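PDB 6U1U: ANGPTL4 C-terminal chain from Homo sapiens, which is the fibrinogen-like C-terminal domain of a secreted protein that mediates lipoprotein lipase inactivation, regulating triglyceride clearance, and inhibits endothelial cell proliferation and migration. Local coordinates for residues A158-W166 with L190-T198; T114-A125 with P134-F142. One frame throughout, in Å; residues are numbered along the deposited sequence.

Interaction 1 (A158-W166 with L190-T198); sequences AKSLSGGWW and LKKGIFWKT. With PLM (palmitic acid), chain B.
Beside the palmitic acid pocket of this fibrinogen-like domain, Lys-192 reaches the end of helix 157-160, where Leu-161 leaves helical geometry. Its NZ gives a short bond of 2.7 Å to Leu-161 O, arriving 17° off the carbonyl plane, and a weak one of 3.2 Å to Ser-160 O. A bend at the far end of the lysine (chi4 -99°) turns the ammonium onto both carbonyls. With an alanine here, CG to NZ are gone and both oxygens would probably lose their charged donor. Next door, Leu-161 CD2 presses on Lys-191 CG at a tight 3.4 Å, the two side chains crossing nearly at right angles. CD1 of the same leucine comes to the edge of the Phe-195 ring. Deeper in, Trp-165 CZ2 lies 4.4 Å from Trp-196 CZ3, and Trp-196 meets the fatty chain with its edge, CH2 to PLM CE 3.6 Å. Lys-197 NZ holds both carboxylate oxygens of the palmitic acid, which Thr-169 also binds. Strand 173-174 pairs with strand 195-196 and supplies Ser-173 for Trp-165 NE1, while Val-91 and Leu-93 of strand 87-94 back Trp-196 and Met-211 of strand 208-215 backs Trp-165.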
loop_
_atom_site.group_PDB
_atom_site.type_symbol
_atom_site.label_atom_id
_atom_site.label_comp_id
_atom_site.label_asym_id
_atom_site.label_seq_id
_atom_site.Cartn_x
_atom_site.Cartn_y
_atom_site.Cartn_z
ATOM N N ALA A 158 -12.984 -5.484 -5.604
ATOM C CA ALA A 158 -12.509 -5.946 -4.311
ATOM C C ALA A 158 -13.241 -7.213 -3.868
ATOM O O ALA A 158 -12.641 -8.124 -3.283
ATOM C CB ALA A 158 -12.668 -4.829 -3.275
ATOM N N LYS A 159 -14.536 -7.295 -4.140
ATOM C CA LYS A 159 -15.255 -8.503 -3.739
ATOM C C LYS A 159 -14.789 -9.720 -4.533
ATOM O O LYS A 159 -14.711 -10.829 -3.995
ATOM C CB LYS A 159 -16.765 -8.281 -3.919
ATOM C CG LYS A 159 -17.623 -9.162 -3.024
ATOM C CD LYS A 159 -18.864 -8.420 -2.526
ATOM C CE LYS A 159 -20.099 -8.805 -3.332
ATOM N NZ LYS A 159 -21.320 -8.059 -2.863
ATOM N N SER A 160 -14.483 -9.540 -5.820
ATOM C CA SER A 160 -14.064 -10.680 -6.619
ATOM C C SER A 160 -12.667 -11.139 -6.232
ATOM O O SER A 160 -12.351 -12.318 -6.363
ATOM C CB SER A 160 -14.162 -10.345 -8.115
ATOM O OG SER A 160 -12.973 -9.770 -8.604
ATOM N N LEU A 161 -11.833 -10.242 -5.722
ATOM C CA LEU A 161 -10.523 -10.662 -5.258
ATOM C C LEU A 161 -10.547 -10.795 -3.735
ATOM O O LEU A 161 -11.355 -11.548 -3.175
ATOM C CB LEU A 161 -9.463 -9.666 -5.744
ATOM C CG LEU A 161 -9.434 -9.433 -7.259
ATOM C CD1 LEU A 161 -8.202 -8.573 -7.679
ATOM C CD2 LEU A 161 -9.471 -10.735 -8.027
ATOM N N SER A 162 -9.684 -10.060 -3.048
ATOM C CA SER A 162 -9.639 -10.126 -1.593
ATOM C C SER A 162 -8.934 -8.871 -1.107
ATOM O O SER A 162 -8.046 -8.367 -1.783
ATOM C CB SER A 162 -8.880 -11.357 -1.115
ATOM O OG SER A 162 -8.907 -11.492 0.298
ATOM N N GLY A 163 -9.329 -8.367 0.047
ATOM C CA GLY A 163 -8.572 -7.250 0.610
ATOM C C GLY A 163 -9.015 -5.906 0.071
ATOM O O GLY A 163 -10.082 -5.746 -0.532
ATOM N N GLY A 164 -8.184 -4.904 0.347
ATOM C CA GLY A 164 -8.460 -3.541 -0.081
ATOM C C GLY A 164 -7.263 -3.005 -0.853
ATOM O O GLY A 164 -6.122 -3.281 -0.504
ATOM N N TRP A 165 -7.547 -2.287 -1.926
ATOM C CA TRP A 165 -6.445 -1.864 -2.795
ATOM C C TRP A 165 -6.879 -0.718 -3.682
ATOM O O TRP A 165 -8.066 -0.424 -3.830
ATOM C CB TRP A 165 -5.944 -3.031 -3.671
ATOM C CG TRP A 165 -4.588 -2.828 -4.310
ATOM C CD1 TRP A 165 -4.294 -2.785 -5.659
ATOM C CD2 TRP A 165 -3.337 -2.700 -3.625
ATOM N NE1 TRP A 165 -2.937 -2.642 -5.842
ATOM C CE2 TRP A 165 -2.327 -2.572 -4.615
ATOM C CE3 TRP A 165 -2.981 -2.673 -2.271
ATOM C CZ2 TRP A 165 -0.973 -2.403 -4.298
ATOM C CZ3 TRP A 165 -1.617 -2.541 -1.934
ATOM C CH2 TRP A 165 -0.626 -2.398 -2.945
ATOM N N TRP A 166 -5.873 -0.086 -4.308
ATOM C CA TRP A 166 -6.095 0.909 -5.361
ATOM C C TRP A 166 -6.224 0.139 -6.663
ATOM O O TRP A 166 -5.277 -0.009 -7.438
ATOM C CB TRP A 166 -4.933 1.892 -5.417
ATOM C CG TRP A 166 -4.793 2.754 -4.194
ATOM C CD1 TRP A 166 -5.508 3.883 -3.891
ATOM C CD2 TRP A 166 -3.852 2.573 -3.129
ATOM N NE1 TRP A 166 -5.068 4.411 -2.682
ATOM C CE2 TRP A 166 -4.055 3.622 -2.204
ATOM C CE3 TRP A 166 -2.887 1.595 -2.853
ATOM C CZ2 TRP A 166 -3.317 3.731 -1.013
ATOM C CZ3 TRP A 166 -2.150 1.703 -1.672
ATOM C CH2 TRP A 166 -2.378 2.750 -0.762
ATOM N N LEU A 190 -5.535 -18.241 -6.735
ATOM C CA LEU A 190 -4.361 -17.360 -6.855
ATOM C C LEU A 190 -4.745 -15.990 -7.399
ATOM O O LEU A 190 -4.065 -14.990 -7.106
ATOM C CB LEU A 190 -3.266 -17.970 -7.754
ATOM C CG LEU A 190 -2.439 -19.140 -7.236
ATOM C CD1 LEU A 190 -1.599 -19.757 -8.361
ATOM C CD2 LEU A 190 -1.556 -18.746 -6.037
ATOM N N LYS A 191 -5.835 -15.927 -8.164
ATOM C CA LYS A 191 -6.403 -14.635 -8.556
ATOM C C LYS A 191 -6.685 -13.734 -7.347
ATOM O O LYS A 191 -6.620 -12.500 -7.458
ATOM C CB LYS A 191 -7.681 -14.881 -9.352
ATOM C CG LYS A 191 -8.755 -13.873 -9.211
ATOM C CD LYS A 191 -10.165 -14.503 -9.220
ATOM C CE LYS A 191 -11.218 -13.432 -9.540
ATOM N NZ LYS A 191 -12.586 -13.987 -9.830
ATOM N N LYS A 192 -7.043 -14.316 -6.211
ATOM C CA LYS A 192 -7.305 -13.526 -5.010
ATOM C C LYS A 192 -6.059 -13.315 -4.170
ATOM O O LYS A 192 -6.178 -12.880 -3.023
ATOM C CB LYS A 192 -8.377 -14.197 -4.154
ATOM C CG LYS A 192 -9.698 -14.451 -4.898
ATOM C CD LYS A 192 -10.683 -15.169 -4.001
ATOM C CE LYS A 192 -12.119 -14.893 -4.438
ATOM N NZ LYS A 192 -12.776 -13.820 -3.623
ATOM N N GLY A 193 -4.870 -13.595 -4.711
ATOM C CA GLY A 193 -3.644 -13.579 -3.942
ATOM C C GLY A 193 -2.931 -12.234 -3.905
ATOM O O GLY A 193 -3.471 -11.195 -4.299
ATOM N N ILE A 194 -1.680 -12.294 -3.454
ATOM C CA ILE A 194 -0.786 -11.145 -3.290
ATOM C C ILE A 194 0.066 -11.085 -4.544
ATOM O O ILE A 194 0.976 -11.903 -4.713
ATOM C CB ILE A 194 0.083 -11.310 -2.046
ATOM C CG1 ILE A 194 -0.804 -11.423 -0.813
ATOM C CG2 ILE A 194 1.071 -10.148 -1.860
ATOM C CD1 ILE A 194 0.010 -11.769 0.419
ATOM N N PHE A 195 -0.203 -10.131 -5.435
ATOM C CA PHE A 195 0.498 -10.171 -6.711
ATOM C C PHE A 195 0.931 -8.778 -7.139
ATOM O O PHE A 195 0.346 -7.764 -6.746
ATOM C CB PHE A 195 -0.369 -10.825 -7.805
ATOM C CG PHE A 195 -1.519 -9.974 -8.285
ATOM C CD1 PHE A 195 -2.726 -9.933 -7.575
ATOM C CD2 PHE A 195 -1.410 -9.233 -9.470
ATOM C CE1 PHE A 195 -3.783 -9.138 -8.048
ATOM C CE2 PHE A 195 -2.475 -8.461 -9.945
ATOM C CZ PHE A 195 -3.646 -8.420 -9.236
ATOM N N TRP A 196 1.916 -8.730 -8.017
ATOM C CA TRP A 196 2.397 -7.517 -8.727
ATOM C C TRP A 196 2.698 -8.026 -10.143
ATOM O O TRP A 196 3.704 -8.629 -10.326
ATOM C CB TRP A 196 3.623 -6.912 -8.060
ATOM C CG TRP A 196 4.009 -5.572 -8.593
ATOM C CD1 TRP A 196 4.801 -5.303 -9.657
ATOM C CD2 TRP A 196 3.642 -4.301 -8.049
ATOM N NE1 TRP A 196 4.936 -3.968 -9.833
ATOM C CE2 TRP A 196 4.233 -3.321 -8.866
ATOM C CE3 TRP A 196 2.864 -3.904 -6.968
ATOM C CZ2 TRP A 196 4.081 -1.968 -8.617
ATOM C CZ3 TRP A 196 2.714 -2.570 -6.719
ATOM C CH2 TRP A 196 3.299 -1.623 -7.547
ATOM N N LYS A 197 1.820 -7.729 -11.081
ATOM C CA LYS A 197 1.803 -8.467 -12.345
ATOM C C LYS A 197 3.123 -8.337 -13.093
ATOM O O LYS A 197 3.690 -9.343 -13.543
ATOM C CB LYS A 197 0.640 -7.996 -13.213
ATOM C CG LYS A 197 0.593 -8.732 -14.600
ATOM C CD LYS A 197 -0.708 -8.456 -15.301
ATOM C CE LYS A 197 -0.680 -7.071 -15.946
ATOM N NZ LYS A 197 -2.052 -6.592 -16.348
ATOM N N THR A 198 3.673 -7.130 -13.153
ATOM C CA THR A 198 4.859 -6.891 -13.982
ATOM C C THR A 198 6.161 -7.437 -13.408
ATOM O O THR A 198 7.173 -7.413 -14.118
ATOM C CB THR A 198 5.028 -5.393 -14.250
ATOM O OG1 THR A 198 5.058 -4.681 -13.009
ATOM C CG2 THR A 198 3.888 -4.876 -15.075
HETATM C C1 PLM B . -2.756 -3.148 -15.834
HETATM O O1 PLM B . -3.639 -3.999 -15.577
HETATM O O2 PLM B . -1.611 -3.444 -16.196
HETATM C C2 PLM B . -3.134 -1.674 -15.767
HETATM C C3 PLM B . -2.105 -0.659 -15.367
HETATM C C4 PLM B . -2.715 0.485 -14.574
HETATM C C5 PLM B . -1.785 1.209 -13.640
HETATM C C6 PLM B . -2.452 1.849 -12.436
HETATM C C7 PLM B . -1.563 1.971 -11.226
HETATM C C8 PLM B . -2.249 2.072 -9.888
HETATM C C9 PLM B . -2.386 0.759 -9.201
HETATM C CA PLM B . -1.979 0.731 -7.788
HETATM C CB PLM B . -0.535 0.896 -7.523
HETATM C CC PLM B . -0.273 1.252 -6.114
HETATM C CD PLM B . 1.116 1.086 -5.675
HETATM C CE PLM B . 2.088 1.637 -6.643
HETATM C CF PLM B . 2.677 2.950 -6.302
HETATM C CG PLM B . 2.243 4.034 -7.230
#

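Interaction 2 (T114-A125 with P134-F142); sequences TAYSLQLTAPVA and PPSGLSVPF
Pro-141 CB pushes into a shallow notch made by Ala-115 CB, 3.9 Å away, and Ser-117 OG. That notch is held in shape from within residues 114-125: Thr-114 takes Ser-117 N on its OG1 in an ST motif, the same OG1 also bonds Gly-111 O, and Ser-117 OG donates back to Thr-114 O. One step on, Phe-142 N bonds Ala-115 O (3.0 Å), and the phenylalanine CB rests against the same oxygen; with CG anti to the backbone N (chi1 -159°), its ring leaves the segment and packs among Tyr-60, Trp-57 and Leu-75. Beyond these knobs the two segments settle into a regular ladder. Strands 118-120 and 138-140 run antiparallel, Leu-118 with Val-140 and Leu-120 with Leu-138 as hydrogen-bonded pairs, and together they form an end of the large antiparallel sheet of the fibrinogen-like domain, where strand 118-120 goes on to pair with strand 100-109. On the face bearing Gln-119 and Ser-139, Ser-139 OG sits 3.4 Å from Ser-117 CB; one water links this hydroxyl to Ser-117 OG and another links it to Gln-119 NE2. Leu-118, Leu-120, Leu-138 and Val-140 project from the other face. There Leu-138 CD2 reaches Ala-125 CB at 4.1 Å, a methyl-to-methyl touch between the strand and helix 122-127. At the turn end, Gly-137 CA comes within 3.2 Å of Leu-120 O, a CA-H...O contact, and a CB there would clash with that oxygen. Ala-122 CB, just past the N-cap Thr-121, nests on Pro-134 O at 3.4 Å.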
loop_
_atom_site.group_PDB
_atom_site.type_symbol
_atom_site.label_atom_id
_atom_site.label_comp_id
_atom_site.label_asym_id
_atom_site.label_seq_id
_atom_site.Cartn_x
_atom_site.Cartn_y
_atom_site.Cartn_z
ATOM N N THR A 114 -11.696 11.868 -1.224
ATOM C CA THR A 114 -11.342 11.289 -2.514
ATOM C C THR A 114 -11.347 9.761 -2.493
ATOM O O THR A 114 -10.845 9.143 -3.430
ATOM C CB THR A 114 -9.957 11.759 -2.970
ATOM O OG1 THR A 114 -8.944 11.087 -2.184
ATOM C CG2 THR A 114 -9.798 13.250 -2.844
ATOM N N ALA A 115 -11.926 9.136 -1.464
ATOM C CA ALA A 115 -11.761 7.698 -1.228
ATOM C C ALA A 115 -10.275 7.332 -1.187
ATOM O O ALA A 115 -9.877 6.287 -1.698
ATOM C CB ALA A 115 -12.483 6.829 -2.270
ATOM N N TYR A 116 -9.476 8.204 -0.569
ATOM C CA TYR A 116 -8.028 8.004 -0.415
ATOM C C TYR A 116 -7.368 7.651 -1.758
ATOM O O TYR A 116 -6.635 6.664 -1.883
ATOM C CB TYR A 116 -7.733 6.936 0.643
ATOM C CG TYR A 116 -8.250 7.302 2.029
ATOM C CD1 TYR A 116 -7.636 8.300 2.770
ATOM C CD2 TYR A 116 -9.351 6.653 2.590
ATOM C CE1 TYR A 116 -8.087 8.647 4.042
ATOM C CE2 TYR A 116 -9.805 6.995 3.870
ATOM C CZ TYR A 116 -9.169 7.988 4.575
ATOM O OH TYR A 116 -9.595 8.336 5.826
ATOM N N SER A 117 -7.641 8.479 -2.768
ATOM C CA SER A 117 -7.122 8.228 -4.109
ATOM C C SER A 117 -5.617 8.409 -4.184
ATOM O O SER A 117 -5.060 9.370 -3.644
ATOM C CB SER A 117 -7.752 9.181 -5.123
ATOM O OG SER A 117 -9.117 8.826 -5.308
ATOM N N LEU A 118 -4.977 7.506 -4.911
ATOM C CA LEU A 118 -3.590 7.683 -5.302
ATOM C C LEU A 118 -3.602 8.532 -6.553
ATOM O O LEU A 118 -4.323 8.220 -7.515
ATOM C CB LEU A 118 -2.930 6.346 -5.576
ATOM C CG LEU A 118 -1.482 6.087 -5.213
ATOM C CD1 LEU A 118 -1.169 6.550 -3.795
ATOM C CD2 LEU A 118 -1.275 4.580 -5.371
ATOM N N GLN A 119 -2.880 9.638 -6.495
ATOM C CA GLN A 119 -2.833 10.625 -7.565
ATOM C C GLN A 119 -1.461 10.540 -8.218
ATOM O O GLN A 119 -0.440 10.779 -7.558
ATOM C CB GLN A 119 -3.123 12.005 -6.985
ATOM C CG GLN A 119 -4.538 12.017 -6.370
ATOM C CD GLN A 119 -4.736 13.040 -5.275
ATOM O OE1 GLN A 119 -3.795 13.720 -4.846
ATOM N NE2 GLN A 119 -5.971 13.136 -4.790
ATOM N N LEU A 120 -1.470 10.130 -9.475
ATOM C CA LEU A 120 -0.223 9.897 -10.202
ATOM C C LEU A 120 -0.045 10.895 -11.345
ATOM O O LEU A 120 -0.968 11.134 -12.047
ATOM C CB LEU A 120 -0.267 8.471 -10.748
ATOM C CG LEU A 120 -0.528 7.370 -9.728
ATOM C CD1 LEU A 120 -0.598 6.013 -10.383
ATOM C CD2 LEU A 120 0.555 7.376 -8.682
ATOM N N THR A 121 1.185 11.374 -11.556
ATOM C CA THR A 121 1.453 12.121 -12.793
ATOM C C THR A 121 1.496 11.173 -13.987
ATOM O O THR A 121 1.563 9.961 -13.852
ATOM C CB THR A 121 2.783 12.847 -12.709
ATOM O OG1 THR A 121 3.810 11.862 -12.597
ATOM C CG2 THR A 121 2.803 13.787 -11.519
ATOM N N ALA A 122 1.445 11.726 -15.203
ATOM C CA ALA A 122 1.498 10.831 -16.356
ATOM C C ALA A 122 2.811 10.038 -16.464
ATOM O O ALA A 122 2.754 8.831 -16.771
ATOM C CB ALA A 122 1.218 11.648 -17.627
ATOM N N PRO A 123 3.987 10.612 -16.216
ATOM C CA PRO A 123 5.199 9.776 -16.206
ATOM C C PRO A 123 5.158 8.657 -15.171
ATOM O O PRO A 123 5.641 7.562 -15.456
ATOM C CB PRO A 123 6.324 10.781 -15.891
ATOM C CG PRO A 123 5.786 12.114 -16.306
ATOM C CD PRO A 123 4.290 12.051 -16.081
ATOM N N VAL A 124 4.642 8.909 -13.961
ATOM C CA VAL A 124 4.601 7.839 -12.959
ATOM C C VAL A 124 3.602 6.755 -13.355
ATOM O O VAL A 124 3.879 5.547 -13.235
ATOM C CB VAL A 124 4.303 8.435 -11.571
ATOM C CG1 VAL A 124 4.064 7.333 -10.569
ATOM C CG2 VAL A 124 5.480 9.336 -11.132
ATOM N N ALA A 125 2.419 7.152 -13.829
ATOM C CA ALA A 125 1.493 6.157 -14.347
ATOM C C ALA A 125 2.153 5.338 -15.438
ATOM O O ALA A 125 1.901 4.130 -15.567
ATOM C CB ALA A 125 0.222 6.835 -14.875
ATOM N N PRO A 134 -3.167 11.411 -19.827
ATOM C CA PRO A 134 -2.986 12.838 -20.159
ATOM C C PRO A 134 -2.064 13.511 -19.165
ATOM O O PRO A 134 -1.911 13.006 -18.046
ATOM C CB PRO A 134 -4.414 13.409 -20.058
ATOM C CG PRO A 134 -5.138 12.487 -19.153
ATOM C CD PRO A 134 -4.548 11.095 -19.423
ATOM N N PRO A 135 -1.493 14.672 -19.505
ATOM C CA PRO A 135 -0.616 15.377 -18.546
ATOM C C PRO A 135 -1.253 15.637 -17.204
ATOM O O PRO A 135 -0.544 15.853 -16.213
ATOM C CB PRO A 135 -0.324 16.713 -19.265
ATOM C CG PRO A 135 -0.536 16.421 -20.701
ATOM C CD PRO A 135 -1.651 15.436 -20.768
ATOM N N SER A 136 -2.583 15.678 -17.143
ATOM C CA SER A 136 -3.247 15.890 -15.872
ATOM C C SER A 136 -3.097 14.688 -14.944
ATOM O O SER A 136 -3.343 14.823 -13.741
ATOM C CB SER A 136 -4.719 16.212 -16.103
ATOM O OG SER A 136 -5.381 15.129 -16.726
ATOM N N GLY A 137 -2.718 13.534 -15.480
ATOM C CA GLY A 137 -2.391 12.371 -14.662
ATOM C C GLY A 137 -3.570 11.433 -14.471
ATOM O O GLY A 137 -4.538 11.420 -15.229
ATOM N N LEU A 138 -3.480 10.648 -13.406
ATOM C CA LEU A 138 -4.410 9.562 -13.144
ATOM C C LEU A 138 -4.722 9.566 -11.654
ATOM O O LEU A 138 -3.808 9.720 -10.851
ATOM C CB LEU A 138 -3.745 8.238 -13.562
ATOM C CG LEU A 138 -4.439 6.918 -13.248
ATOM C CD1 LEU A 138 -5.864 6.912 -13.786
ATOM C CD2 LEU A 138 -3.634 5.786 -13.868
ATOM N N SER A 139 -5.999 9.422 -11.286
ATOM C CA SER A 139 -6.416 9.324 -9.888
ATOM C C SER A 139 -7.092 7.965 -9.722
ATOM O O SER A 139 -7.957 7.600 -10.529
ATOM C CB SER A 139 -7.355 10.490 -9.551
ATOM O OG SER A 139 -8.034 10.311 -8.326
ATOM N N VAL A 140 -6.641 7.164 -8.757
ATOM C CA VAL A 140 -7.185 5.825 -8.558
ATOM C C VAL A 140 -7.702 5.731 -7.124
ATOM O O VAL A 140 -6.910 5.793 -6.183
ATOM C CB VAL A 140 -6.136 4.725 -8.809
ATOM C CG1 VAL A 140 -6.767 3.362 -8.659
ATOM C CG2 VAL A 140 -5.514 4.846 -10.227
ATOM N N PRO A 141 -8.998 5.559 -6.902
ATOM C CA PRO A 141 -9.500 5.452 -5.523
ATOM C C PRO A 141 -9.149 4.115 -4.895
ATOM O O PRO A 141 -8.926 3.110 -5.567
ATOM C CB PRO A 141 -11.025 5.585 -5.678
ATOM C CG PRO A 141 -11.293 5.042 -7.042
ATOM C CD PRO A 141 -10.088 5.484 -7.900
ATOM N N PHE A 142 -9.133 4.115 -3.563
ATOM C CA PHE A 142 -9.037 2.864 -2.823
ATOM C C PHE A 142 -10.391 2.169 -2.801
ATOM O O PHE A 142 -11.425 2.829 -2.677
ATOM C CB PHE A 142 -8.596 3.159 -1.385
ATOM C CG PHE A 142 -7.995 1.988 -0.689
ATOM C CD1 PHE A 142 -6.645 1.683 -0.905
ATOM C CD2 PHE A 142 -8.749 1.198 0.181
ATOM C CE1 PHE A 142 -6.057 0.615 -0.257
ATOM C CE2 PHE A 142 -8.179 0.111 0.836
ATOM C CZ PHE A 142 -6.833 -0.179 0.640
HETATM O O HOH W 1 -10.482 9.521 -7.574
HETATM O O HOH W 2 -8.143 12.514 -6.599
#

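How the interactions relate
The chain closes interaction 2 before it opens interaction 1, and their centres lie 19 Å apart, yet the two meet directly. Trp-166 NE1 probably hydrogen-bonds Tyr-116 O (2.9 Å), which ties residues 158-166 to 114-125. The Phe-142 ring packs edge-to-face with Trp-166, and its CZ lies 3.2 Å from Gly-164 C. Palmitic acid connects them a second way: interaction 1 supplies Lys-197 at the carboxylate and Trp-196 along the acyl tail, whereas Leu-118 and Leu-120 of interaction 2 touch the ligand from the sheet. Trp-166 belongs to both surroundings: its backbone O is 3.4 Å from PLM CA and its indole lies against 114-125 and 134-142.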